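Local atomic coordinates of titin (Homo sapiens, PDB entry 5JDJ), a protein that builds a giant elastic filament in muscle from chained immunoglobulin-like domains and helps give the sarcomere its passive tension. Residues Leu6-Thr11 with Tyr75-Gly80. Residues are numbered along the deposited sequence; the frame is centred on the assembly and turned at random.
Sequences LHITKT and YTFVCG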
ATOM      1  N   LEU A   6       4.499 -18.708  -4.924  1.00 12.87           N
ATOM      2  CA  LEU A   6       4.314 -17.290  -5.190  1.00 12.64           C
ATOM      3  C   LEU A   6       5.263 -16.830  -6.307  1.00 11.79           C
ATOM      4  O   LEU A   6       6.445 -17.162  -6.303  1.00 13.92           O
ATOM      5  CB  LEU A   6       4.551 -16.501  -3.904  1.00 13.10           C
ATOM      6  CG  LEU A   6       4.544 -14.986  -3.970  1.00 15.99           C
ATOM      7  CD1 LEU A   6       3.184 -14.485  -4.451  1.00 16.21           C
ATOM      8  CD2 LEU A   6       4.891 -14.403  -2.598  1.00 17.06           C
ATOM      9  N   HIS A   7       4.758 -16.053  -7.261  1.00 12.73           N
ATOM     10  CA  HIS A   7       5.633 -15.572  -8.327  1.00 15.74           C
ATOM     11  C   HIS A   7       5.079 -14.325  -8.997  1.00 15.17           C
ATOM     12  O   HIS A   7       3.893 -14.003  -8.871  1.00 12.27           O
ATOM     13  CB  HIS A   7       5.873 -16.674  -9.375  1.00 17.05           C
ATOM     14  CG  HIS A   7       4.626 -17.172 -10.036  1.00 16.23           C
ATOM     15  ND1 HIS A   7       3.790 -18.096  -9.448  1.00 18.22           N
ATOM     16  CD2 HIS A   7       4.073 -16.876 -11.236  1.00 18.19           C
ATOM     17  CE1 HIS A   7       2.774 -18.345 -10.254  1.00 20.25           C
ATOM     18  NE2 HIS A   7       2.919 -17.614 -11.345  1.00 18.25           N
ATOM     19  N   ILE A   8       5.960 -13.613  -9.692  1.00 13.45           N
ATOM     20  CA  ILE A   8       5.559 -12.418 -10.405  1.00 14.21           C
ATOM     21  C   ILE A   8       4.836 -12.839 -11.684  1.00 14.86           C
ATOM     22  O   ILE A   8       5.304 -13.723 -12.421  1.00 16.17           O
ATOM     23  CB  ILE A   8       6.768 -11.508 -10.702  1.00 17.02           C
ATOM     24  CG1 ILE A   8       7.308 -10.936  -9.381  1.00 18.02           C
ATOM     25  CG2 ILE A   8       6.380 -10.371 -11.651  1.00 16.17           C
ATOM     26  CD1 ILE A   8       8.660 -10.225  -9.494  1.00 22.42           C
ATOM     27  N   THR A   9       3.683 -12.226 -11.934  1.00 13.18           N
ATOM     28  CA  THR A   9       2.885 -12.577 -13.110  1.00 12.96           C
ATOM     29  C   THR A   9       2.839 -11.481 -14.183  1.00 13.99           C
ATOM     30  O   THR A   9       2.406 -11.730 -15.308  1.00 13.64           O
ATOM     31  CB  THR A   9       1.449 -12.927 -12.719  1.00 12.57           C
ATOM     32  OG1 THR A   9       0.863 -11.839 -11.985  1.00 14.28           O
ATOM     33  CG2 THR A   9       1.432 -14.202 -11.869  1.00 14.38           C
ATOM     34  N   LYS A  10       3.286 -10.277 -13.847  1.00 12.05           N
ATOM     35  CA  LYS A  10       3.299  -9.189 -14.828  1.00 13.54           C
ATOM     36  C   LYS A  10       4.375  -8.189 -14.430  1.00 16.56           C
ATOM     37  O   LYS A  10       4.414  -7.738 -13.296  1.00 15.89           O
ATOM     38  CB  LYS A  10       1.922  -8.508 -14.923  1.00 14.51           C
ATOM     39  CG  LYS A  10       1.799  -7.504 -16.079  1.00 19.14           C
ATOM     40  CD  LYS A  10       0.359  -6.964 -16.212  1.00 15.19           C
ATOM     41  CE  LYS A  10       0.188  -6.087 -17.458  1.00 24.35           C
ATOM     42  NZ  LYS A  10       1.139  -4.926 -17.475  1.00 25.82           N
ATOM     43  N   THR A  11       5.274  -7.861 -15.349  1.00 10.59           N
ATOM     44  CA  THR A  11       6.403  -7.014 -15.006  1.00 11.32           C
ATOM     45  C   THR A  11       5.988  -5.541 -14.947  1.00 13.43           C
ATOM     46  O   THR A  11       4.881  -5.176 -15.356  1.00 18.17           O
ATOM     47  CB  THR A  11       7.555  -7.192 -16.020  1.00 12.86           C
ATOM     48  OG1 THR A  11       8.743  -6.573 -15.536  1.00 17.56           O
ATOM     49  CG2 THR A  11       7.161  -6.595 -17.358  1.00 17.05           C
ATOM     50  N   TYR A  75      14.825   0.360 -10.093  1.00 21.76           N
ATOM     51  CA  TYR A  75      13.937  -0.044  -9.021  1.00 22.20           C
ATOM     52  C   TYR A  75      13.564  -1.492  -9.203  1.00 21.24           C
ATOM     53  O   TYR A  75      13.490  -1.992 -10.327  1.00 21.58           O
ATOM     54  CB  TYR A  75      12.695   0.849  -8.974  1.00 19.09           C
ATOM     55  CG  TYR A  75      13.044   2.230  -8.498  1.00 20.25           C
ATOM     56  CD1 TYR A  75      12.973   2.554  -7.155  1.00 21.62           C
ATOM     57  CD2 TYR A  75      13.508   3.195  -9.385  1.00 22.58           C
ATOM     58  CE1 TYR A  75      13.319   3.808  -6.709  1.00 21.20           C
ATOM     59  CE2 TYR A  75      13.851   4.458  -8.951  1.00 25.59           C
ATOM     60  CZ  TYR A  75      13.757   4.756  -7.611  1.00 22.68           C
ATOM     61  OH  TYR A  75      14.100   6.011  -7.166  1.00 23.36           O
ATOM     62  N   THR A  76      13.348  -2.174  -8.090  1.00 17.53           N
ATOM     63  CA  THR A  76      13.087  -3.600  -8.128  1.00 17.81           C
ATOM     64  C   THR A  76      11.915  -3.938  -7.233  1.00 18.03           C
ATOM     65  O   THR A  76      11.850  -3.484  -6.087  1.00 17.89           O
ATOM     66  CB  THR A  76      14.325  -4.408  -7.683  1.00 18.76           C
ATOM     67  OG1 THR A  76      15.452  -4.068  -8.504  1.00 19.38           O
ATOM     68  CG2 THR A  76      14.061  -5.902  -7.773  1.00 17.94           C
ATOM     69  N   PHE A  77      10.972  -4.715  -7.759  1.00 13.29           N
ATOM     70  CA  PHE A  77       9.958  -5.312  -6.919  1.00 15.39           C
ATOM     71  C   PHE A  77      10.413  -6.712  -6.564  1.00 17.73           C
ATOM     72  O   PHE A  77      10.836  -7.485  -7.437  1.00 15.24           O
ATOM     73  CB  PHE A  77       8.582  -5.348  -7.596  1.00 19.38           C
ATOM     74  CG  PHE A  77       7.519  -5.988  -6.747  1.00 14.60           C
ATOM     75  CD1 PHE A  77       6.904  -5.275  -5.721  1.00 12.59           C
ATOM     76  CD2 PHE A  77       7.169  -7.320  -6.929  1.00 18.35           C
ATOM     77  CE1 PHE A  77       5.944  -5.859  -4.926  1.00 13.98           C
ATOM     78  CE2 PHE A  77       6.196  -7.916  -6.124  1.00 16.95           C
ATOM     79  CZ  PHE A  77       5.583  -7.174  -5.117  1.00 15.25           C
ATOM     80  N   VAL A  78      10.326  -7.043  -5.284  1.00 15.14           N
ATOM     81  CA  VAL A  78      10.830  -8.318  -4.810  1.00 15.55           C
ATOM     82  C   VAL A  78       9.700  -9.192  -4.296  1.00 18.49           C
ATOM     83  O   VAL A  78       8.921  -8.783  -3.434  1.00 17.33           O
ATOM     84  CB  VAL A  78      11.880  -8.137  -3.694  1.00 19.63           C
ATOM     85  CG1 VAL A  78      12.397  -9.500  -3.230  1.00 17.24           C
ATOM     86  CG2 VAL A  78      13.009  -7.274  -4.193  1.00 19.51           C
ATOM     87  N   CYS A  79       9.634 -10.400  -4.846  1.00 16.81           N
ATOM     88  CA  CYS A  79       8.599 -11.364  -4.526  1.00 18.02           C
ATOM     89  C   CYS A  79       9.286 -12.667  -4.064  1.00 17.32           C
ATOM     90  O   CYS A  79       9.408 -13.612  -4.829  1.00 16.65           O
ATOM     91  CB  CYS A  79       7.718 -11.574  -5.763  1.00 17.78           C
ATOM     92  SG  CYS A  79       6.276 -12.614  -5.582  1.00 30.35           S
ATOM     93  N   GLY A  80       9.768 -12.698  -2.823  1.00 15.81           N
ATOM     94  CA  GLY A  80      10.563 -13.833  -2.368  1.00 13.74           C
ATOM     95  C   GLY A  80      11.827 -13.920  -3.212  1.00 14.85           C
ATOM     96  O   GLY A  80      12.526 -12.931  -3.364  1.00 18.28           O
TER
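Cys79, at the end of strand 73-79, turns its side chain toward 6-11 and is met there by Leu6 and Ile8. Its SG faces the branch carbon of Leu6: Leu6 CG comes within 3.4 Å of Cys79 SG, a tight approach, while Leu6 CD1 and CD2 branch off to the two sides, at 3.8 and 3.7 Å from Cys79 SG. Leu6 extends its side chain with CG trans to its own N (chi1 174°), which sends the fork to the sulfur.

The Ile8 side chain is best followed outward. CB carries two branches, and Ile8 CG1 is the one that turns to the other strand, lying 3.7 Å from Cys79 CB. One bond on, an extended chi2 of 169° carries CD1 back along strand 73-79 toward Phe77. Ile8 CD1 stays 4.1 Å from Cys79 CB and approaches the carbonyl oxygen of Phe77. Ile8 CD1 also lies 4.2 Å from Phe77 CD2, at the ring edge and near its plane. Ile8 touches Val84 too, its N is hydrogen-bonded to Asp82 OD2, and its side chain lies about 5 Å from a bound calcium ion.

Phe77 goes inward, packing on Cys27 and placing its ring edge-to-face with that of Trp38. Backbone bonds tie 6-11 to strand 23-29 instead, where Thr9 and Lys10 face Glu28 in a classic beta bulge. Leu6, just before strand 8-10, and Ile8 in it thus pack the outermost strand of one sheet across onto strand 73-79 of the other, in the two-sheet beta-sandwich of an I-set immunoglobulin domain, whose split first strand pairs 8-10 with 23-29 and 15-17 with 82-90.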